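Side-chain contacts in mannose-specific lectin 3 chain 2 (Crocus vernus, PDB 3MEZ), which probably binds mannose as one half of a two-domain bulb-type lectin that assembles into a heterotetramer and probably has weak agglutinating activity toward trypsin-treated rabbit erythrocytes: residues 48-53 / 69-74; 93-96 / 100-103. All blocks are in the same frame, centred on the assembly; numbering follows the deposited sequence.

Contact 1: residues 48-53 / 69-74; sequences WESGTS and LDITDD. With FMT (formic acid), chain I.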
ATOM      1  N   TRP B  48      12.595  19.621  -8.029  1.00 31.02           N
ATOM      2  CA  TRP B  48      11.425  19.636  -8.883  1.00 30.28           C
ATOM      3  C   TRP B  48      10.205  19.579  -8.001  1.00 30.26           C
ATOM      4  O   TRP B  48      10.274  19.027  -6.940  1.00 28.74           O
ATOM      5  CB  TRP B  48      11.442  18.418  -9.781  1.00 29.42           C
ATOM      6  CG  TRP B  48      10.347  18.276 -10.708  1.00 29.61           C
ATOM      7  CD1 TRP B  48      10.316  18.707 -11.967  1.00 28.80           C
ATOM      8  CD2 TRP B  48       9.109  17.610 -10.489  1.00 28.64           C
ATOM      9  NE1 TRP B  48       9.153  18.384 -12.548  1.00 28.21           N
ATOM     10  CE2 TRP B  48       8.385  17.706 -11.658  1.00 29.16           C
ATOM     11  CE3 TRP B  48       8.541  16.961  -9.407  1.00 29.29           C
ATOM     12  CZ2 TRP B  48       7.126  17.179 -11.784  1.00 32.77           C
ATOM     13  CZ3 TRP B  48       7.306  16.448  -9.527  1.00 29.20           C
ATOM     14  CH2 TRP B  48       6.604  16.553 -10.697  1.00 31.21           C
ATOM     15  N   GLU B  49       9.115  20.155  -8.465  1.00 28.82           N
ATOM     16  CA  GLU B  49       7.841  20.060  -7.794  1.00 30.32           C
ATOM     17  C   GLU B  49       6.686  20.112  -8.785  1.00 29.52           C
ATOM     18  O   GLU B  49       6.803  20.653  -9.841  1.00 27.64           O
ATOM     19  CB  GLU B  49       7.715  21.136  -6.738  1.00 31.26           C
ATOM     20  CG  GLU B  49       7.469  22.482  -7.264  1.00 35.76           C
ATOM     21  CD  GLU B  49       7.332  23.495  -6.186  1.00 43.36           C
ATOM     22  OE1 GLU B  49       6.312  23.517  -5.543  1.00 43.69           O
ATOM     23  OE2 GLU B  49       8.251  24.274  -5.981  1.00 47.39           O
ATOM     24  N   SER B  50       5.578  19.500  -8.443  1.00 27.55           N
ATOM     25  CA  SER B  50       4.407  19.606  -9.259  1.00 27.03           C
ATOM     26  C   SER B  50       3.796  20.998  -9.172  1.00 27.79           C
ATOM     27  O   SER B  50       3.082  21.386 -10.019  1.00 28.88           O
ATOM     28  CB  SER B  50       3.391  18.531  -8.910  1.00 27.19           C
ATOM     29  OG  SER B  50       2.983  18.660  -7.617  1.00 23.59           O
ATOM     30  N   GLY B  51       4.129  21.732  -8.142  1.00 28.41           N
ATOM     31  CA  GLY B  51       3.501  22.994  -7.853  1.00 28.98           C
ATOM     32  C   GLY B  51       1.999  22.942  -7.676  1.00 30.30           C
ATOM     33  O   GLY B  51       1.303  23.735  -8.208  1.00 29.23           O
ATOM     34  N   THR B  52       1.527  21.956  -6.933  1.00 28.66           N
ATOM     35  CA  THR B  52       0.118  21.755  -6.720  1.00 29.98           C
ATOM     36  C   THR B  52      -0.259  21.890  -5.278  1.00 31.28           C
ATOM     37  O   THR B  52      -1.223  21.364  -4.864  1.00 31.79           O
ATOM     38  CB  THR B  52      -0.373  20.431  -7.257  1.00 29.45           C
ATOM     39  OG1 THR B  52       0.435  19.396  -6.746  1.00 27.13           O
ATOM     40  CG2 THR B  52      -0.327  20.412  -8.742  1.00 29.94           C
ATOM     41  N   SER B  53       0.524  22.627  -4.526  1.00 32.41           N
ATOM     42  CA  SER B  53       0.245  22.870  -3.137  1.00 35.05           C
ATOM     43  C   SER B  53      -1.068  23.584  -2.940  1.00 36.22           C
ATOM     44  O   SER B  53      -1.367  24.499  -3.646  1.00 36.77           O
ATOM     45  CB  SER B  53       1.365  23.710  -2.585  1.00 35.58           C
ATOM     46  OG  SER B  53       1.029  24.306  -1.405  1.00 39.32           O
ATOM     47  N   LEU B  69       1.991   9.502 -14.437  1.00 23.15           N
ATOM     48  CA  LEU B  69       1.891   9.846 -13.031  1.00 25.33           C
ATOM     49  C   LEU B  69       0.823  10.891 -12.793  1.00 26.49           C
ATOM     50  O   LEU B  69       0.981  11.996 -13.206  1.00 26.68           O
ATOM     51  CB  LEU B  69       3.173  10.469 -12.538  1.00 25.53           C
ATOM     52  CG  LEU B  69       4.457   9.781 -12.182  1.00 29.23           C
ATOM     53  CD1 LEU B  69       5.405  10.824 -11.626  1.00 28.12           C
ATOM     54  CD2 LEU B  69       4.221   8.724 -11.186  1.00 26.14           C
ATOM     55  N   ASP B  70      -0.224  10.518 -12.081  1.00 25.31           N
ATOM     56  CA  ASP B  70      -1.337  11.376 -11.731  1.00 25.66           C
ATOM     57  C   ASP B  70      -1.327  11.747 -10.258  1.00 25.69           C
ATOM     58  O   ASP B  70      -1.107  10.916  -9.450  1.00 25.06           O
ATOM     59  CB  ASP B  70      -2.680  10.686 -12.018  1.00 25.77           C
ATOM     60  CG  ASP B  70      -2.824  10.214 -13.444  1.00 27.78           C
ATOM     61  OD1 ASP B  70      -2.681  11.011 -14.329  1.00 27.30           O
ATOM     62  OD2 ASP B  70      -3.065   9.049 -13.673  1.00 27.63           O
ATOM     63  N   ILE B  71      -1.561  13.005  -9.954  1.00 23.82           N
ATOM     64  CA  ILE B  71      -1.906  13.440  -8.641  1.00 24.94           C
ATOM     65  C   ILE B  71      -3.413  13.685  -8.601  1.00 25.19           C
ATOM     66  O   ILE B  71      -3.938  14.473  -9.325  1.00 26.11           O
ATOM     67  CB  ILE B  71      -1.183  14.703  -8.201  1.00 23.31           C
ATOM     68  CG1 ILE B  71       0.307  14.523  -8.302  1.00 23.64           C
ATOM     69  CG2 ILE B  71      -1.538  15.022  -6.847  1.00 21.58           C
ATOM     70  CD1 ILE B  71       1.069  15.715  -8.042  1.00 23.30           C
ATOM     71  N   THR B  72      -4.070  12.968  -7.713  1.00 24.45           N
ATOM     72  CA  THR B  72      -5.488  12.818  -7.672  1.00 23.82           C
ATOM     73  C   THR B  72      -6.047  13.246  -6.336  1.00 23.88           C
ATOM     74  O   THR B  72      -5.483  12.964  -5.343  1.00 22.69           O
ATOM     75  CB  THR B  72      -5.848  11.340  -7.923  1.00 25.91           C
ATOM     76  OG1 THR B  72      -5.201  10.876  -9.104  1.00 30.91           O
ATOM     77  CG2 THR B  72      -7.303  11.165  -8.065  1.00 21.68           C
ATOM     78  N   ASP B  73      -7.138  13.965  -6.345  1.00 23.64           N
ATOM     79  CA  ASP B  73      -7.819  14.337  -5.122  1.00 23.77           C
ATOM     80  C   ASP B  73      -8.844  13.317  -4.616  1.00 21.55           C
ATOM     81  O   ASP B  73      -9.120  12.373  -5.269  1.00 21.77           O
ATOM     82  CB  ASP B  73      -8.388  15.752  -5.184  1.00 25.26           C
ATOM     83  CG  ASP B  73      -9.613  15.865  -6.054  1.00 24.87           C
ATOM     84  OD1 ASP B  73     -10.164  14.914  -6.510  1.00 24.61           O
ATOM     85  OD2 ASP B  73      -9.975  16.977  -6.307  1.00 34.73           O
ATOM     86  N   ASP B  74      -9.446  13.587  -3.476  1.00 22.10           N
ATOM     87  CA  ASP B  74     -10.402  12.652  -2.892  1.00 23.55           C
ATOM     88  C   ASP B  74     -11.582  12.384  -3.805  1.00 25.11           C
ATOM     89  O   ASP B  74     -12.150  11.333  -3.760  1.00 24.16           O
ATOM     90  CB  ASP B  74     -10.874  13.093  -1.535  1.00 24.08           C
ATOM     91  CG  ASP B  74     -11.595  11.997  -0.779  1.00 24.74           C
ATOM     92  OD1 ASP B  74     -12.721  12.212  -0.399  1.00 21.33           O
ATOM     93  OD2 ASP B  74     -11.022  10.948  -0.573  1.00 22.73           O
TER
HETATM   94  C   FMT I 114      -8.412  16.580  -1.222  1.00 31.98           C
HETATM   95  O1  FMT I 114      -8.532  15.536  -1.828  1.00 30.53           O
HETATM   96  O2  FMT I 114      -9.412  17.220  -0.901  1.00 33.69           O

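Contact 2: residues 93-96 / 100-103; sequences LILQ and QAVV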
ATOM      1  N   LEU B  93       8.741   3.676 -11.579  1.00 18.39           N
ATOM      2  CA  LEU B  93       9.272   4.990 -11.276  1.00 18.14           C
ATOM      3  C   LEU B  93      10.434   4.752 -10.324  1.00 18.47           C
ATOM      4  O   LEU B  93      10.242   4.231  -9.257  1.00 16.59           O
ATOM      5  CB  LEU B  93       8.244   5.834 -10.571  1.00 18.65           C
ATOM      6  CG  LEU B  93       8.190   7.362 -10.427  1.00 24.01           C
ATOM      7  CD1 LEU B  93       7.844   7.907  -9.063  1.00 22.18           C
ATOM      8  CD2 LEU B  93       9.322   8.089 -11.016  1.00 22.35           C
ATOM      9  N   ILE B  94      11.619   5.136 -10.740  1.00 18.05           N
ATOM     10  CA  ILE B  94      12.811   4.987  -9.956  1.00 17.59           C
ATOM     11  C   ILE B  94      13.393   6.321  -9.502  1.00 18.23           C
ATOM     12  O   ILE B  94      13.626   7.180 -10.278  1.00 17.19           O
ATOM     13  CB  ILE B  94      13.895   4.235 -10.737  1.00 18.33           C
ATOM     14  CG1 ILE B  94      13.387   2.905 -11.271  1.00 21.08           C
ATOM     15  CG2 ILE B  94      15.076   3.989  -9.899  1.00 15.94           C
ATOM     16  CD1 ILE B  94      14.276   2.243 -12.142  1.00 19.64           C
ATOM     17  N   LEU B  95      13.647   6.458  -8.217  1.00 17.04           N
ATOM     18  CA  LEU B  95      14.381   7.608  -7.759  1.00 18.40           C
ATOM     19  C   LEU B  95      15.848   7.245  -7.789  1.00 18.27           C
ATOM     20  O   LEU B  95      16.326   6.538  -6.976  1.00 17.44           O
ATOM     21  CB  LEU B  95      13.963   8.047  -6.373  1.00 18.10           C
ATOM     22  CG  LEU B  95      14.613   9.289  -5.799  1.00 18.36           C
ATOM     23  CD1 LEU B  95      14.280  10.498  -6.591  1.00 21.11           C
ATOM     24  CD2 LEU B  95      14.269   9.499  -4.362  1.00 19.58           C
ATOM     25  N   GLN B  96      16.513   7.724  -8.812  1.00 18.78           N
ATOM     26  CA  GLN B  96      17.889   7.381  -9.105  1.00 17.90           C
ATOM     27  C   GLN B  96      18.980   8.102  -8.302  1.00 18.85           C
ATOM     28  O   GLN B  96      18.814   9.180  -7.863  1.00 17.08           O
ATOM     29  CB  GLN B  96      18.181   7.516 -10.602  1.00 18.09           C
ATOM     30  CG  GLN B  96      17.179   6.951 -11.510  1.00 16.83           C
ATOM     31  CD  GLN B  96      17.531   7.075 -12.957  1.00 24.74           C
ATOM     32  OE1 GLN B  96      18.317   7.902 -13.338  1.00 23.98           O
ATOM     33  NE2 GLN B  96      16.922   6.266 -13.757  1.00 18.81           N
ATOM     34  N   GLN B 100      17.544  12.116 -10.369  1.00 19.06           N
ATOM     35  CA  GLN B 100      16.396  12.189 -11.232  1.00 20.27           C
ATOM     36  C   GLN B 100      15.413  11.125 -10.863  1.00 19.26           C
ATOM     37  O   GLN B 100      15.796  10.044 -10.568  1.00 19.15           O
ATOM     38  CB  GLN B 100      16.767  11.978 -12.697  1.00 20.88           C
ATOM     39  CG  GLN B 100      17.466  13.081 -13.314  1.00 23.35           C
ATOM     40  CD  GLN B 100      18.013  12.764 -14.634  1.00 26.82           C
ATOM     41  OE1 GLN B 100      17.307  12.458 -15.547  1.00 27.41           O
ATOM     42  NE2 GLN B 100      19.288  12.876 -14.747  1.00 29.70           N
ATOM     43  N   ALA B 101      14.146  11.467 -10.938  1.00 18.52           N
ATOM     44  CA  ALA B 101      13.067  10.514 -10.890  1.00 18.45           C
ATOM     45  C   ALA B 101      12.653  10.209 -12.307  1.00 18.03           C
ATOM     46  O   ALA B 101      12.325  11.091 -13.018  1.00 19.61           O
ATOM     47  CB  ALA B 101      11.933  11.044 -10.110  1.00 18.44           C
ATOM     48  N   VAL B 102      12.731   8.943 -12.672  1.00 17.47           N
ATOM     49  CA  VAL B 102      12.490   8.434 -14.006  1.00 18.41           C
ATOM     50  C   VAL B 102      11.483   7.277 -14.074  1.00 17.86           C
ATOM     51  O   VAL B 102      11.563   6.331 -13.348  1.00 17.90           O
ATOM     52  CB  VAL B 102      13.813   7.977 -14.678  1.00 18.18           C
ATOM     53  CG1 VAL B 102      13.633   7.700 -16.149  1.00 18.61           C
ATOM     54  CG2 VAL B 102      14.872   8.958 -14.461  1.00 17.05           C
ATOM     55  N   VAL B 103      10.570   7.385 -15.013  1.00 18.98           N
ATOM     56  CA  VAL B 103       9.619   6.340 -15.272  1.00 19.36           C
ATOM     57  C   VAL B 103      10.111   5.552 -16.461  1.00 19.80           C
ATOM     58  O   VAL B 103      10.425   6.124 -17.463  1.00 22.14           O
ATOM     59  CB  VAL B 103       8.227   6.855 -15.577  1.00 18.64           C
ATOM     60  CG1 VAL B 103       7.310   5.737 -15.793  1.00 16.89           C
ATOM     61  CG2 VAL B 103       7.727   7.749 -14.505  1.00 21.75           C
TER

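Contact 1: residues 48-53 / 69-74
Ile71 meets the turn at 50-52 with a single methyl group. Its CD1 lies 3.5 Å from Ser50 OG and 3.8 Å from Ser50 CB, and the same methyl passes Thr52 OG1 at 4.0 Å. The side chain gets there by extension: CG1 is anti to the carbonyl carbon (chi1 -56°), and the last bond continues the line (chi2 174°), which carries CD1 away from strand 69-72 and toward the two hydroxyls. Those hydroxyls sit side by side, Ser50 OG 2.8 Å from Thr52 OG1, each folded back over its own backbone between N and carbonyl carbon. The methyl offers these hydroxyls nothing to bond, and they have partners nearby: Thr52 OG1 bonds Cys34 O, and Ser50 OG bonds Asn35 OD1 and Leu36 N. Cys34 is itself disulfide-bonded to Cys59.

In the three-sheet, beta-prism fold of bulb-type lectins, this is a place where two of the sheets close on each other: strand 45-49 is an outer strand of one, and 69-72 an inner strand of the next. Phe80, Met61 and Leu36 also pack against Ile71, so apolar groups from three strands pack on this side chain as well as the turn.

Farther along both segments the packing gives way. Gly51 and Ser53 are exposed as the turn leads off, and beyond Thr72 the other segment leaves the sheet. There Asp74 N donates to O1 of a formic acid, probably from the crystallisation liquor, at 2.7 Å with a 159° angle at the hydrogen. The carboxylate of Asp74 looks to another subunit instead: its OD2 forms a salt bridge with Arg62 NH2 of the second copy of this chain.

Contact 2: residues 93-96 / 100-103
Leu93 lays its CD2 methyl over the neighbouring strand, 4.0 Å from Ala101 CB and 3.9 Å from Val103 CG2. CG stands anti to the backbone N (chi1 -160°), and a chi2 of -136°, off the staggered values, helps swing CD2 toward the neighbouring strand, where the side chain crosses Val103 at a slant. Leu95 adds its CD1 on the same face, 4.3 Å from Ala101 CB; Leu21, Leu38 and Leu63 from other strands pack onto this apolar surface.

Ile94 and Val102 point to the other face. They are a hydrogen-bonded pair whose backbones exchange two nearly straight bonds, Ile94 N to Val102 O at 2.9 Å (172° at the hydrogen) and Val102 N to Ile94 O at 3.1 Å. Nearer the turn, Gln96 N donates to Gln100 O at 3.0 Å. The extended Gln96 chain then comes back over Val102, setting its terminal amide against the CG2 methyl. Gln100 turns outward to the companion chain, mannose-specific lectin 3 chain 1, where its OE1 bonds Ser106 OG.

Strand 101-110 does not end the sheet: Val102 and Val103 pair with an antiparallel strand of chain 1. What results is an antiparallel beta hairpin whose second strand also pairs with a strand of the partner chain, consistent with the way bulb-type lectin domains dimerise, through C-terminal strands that complete a partner's sheet.

Contact 1 closes before contact 2 opens along the chain, and their centres lie about 16 Å apart, on opposite sides of the chain's centre. Between them they draw on all three antiparallel sheets of the one bulb-type lectin domain: 48-53 takes in the end of strand 45-49 and the turn after it, 69-74 carries strand 69-72 of the second, and 93-96 with 100-103 form the hairpin of the third. The two meet where Leu69 CD2 comes 4.3 Å from Leu93 CG, a packing contact inside the prism. Contact 1 joins two sheets to each other, whereas contact 2 builds one sheet and carries it on into chain 1 of the heterotetramer.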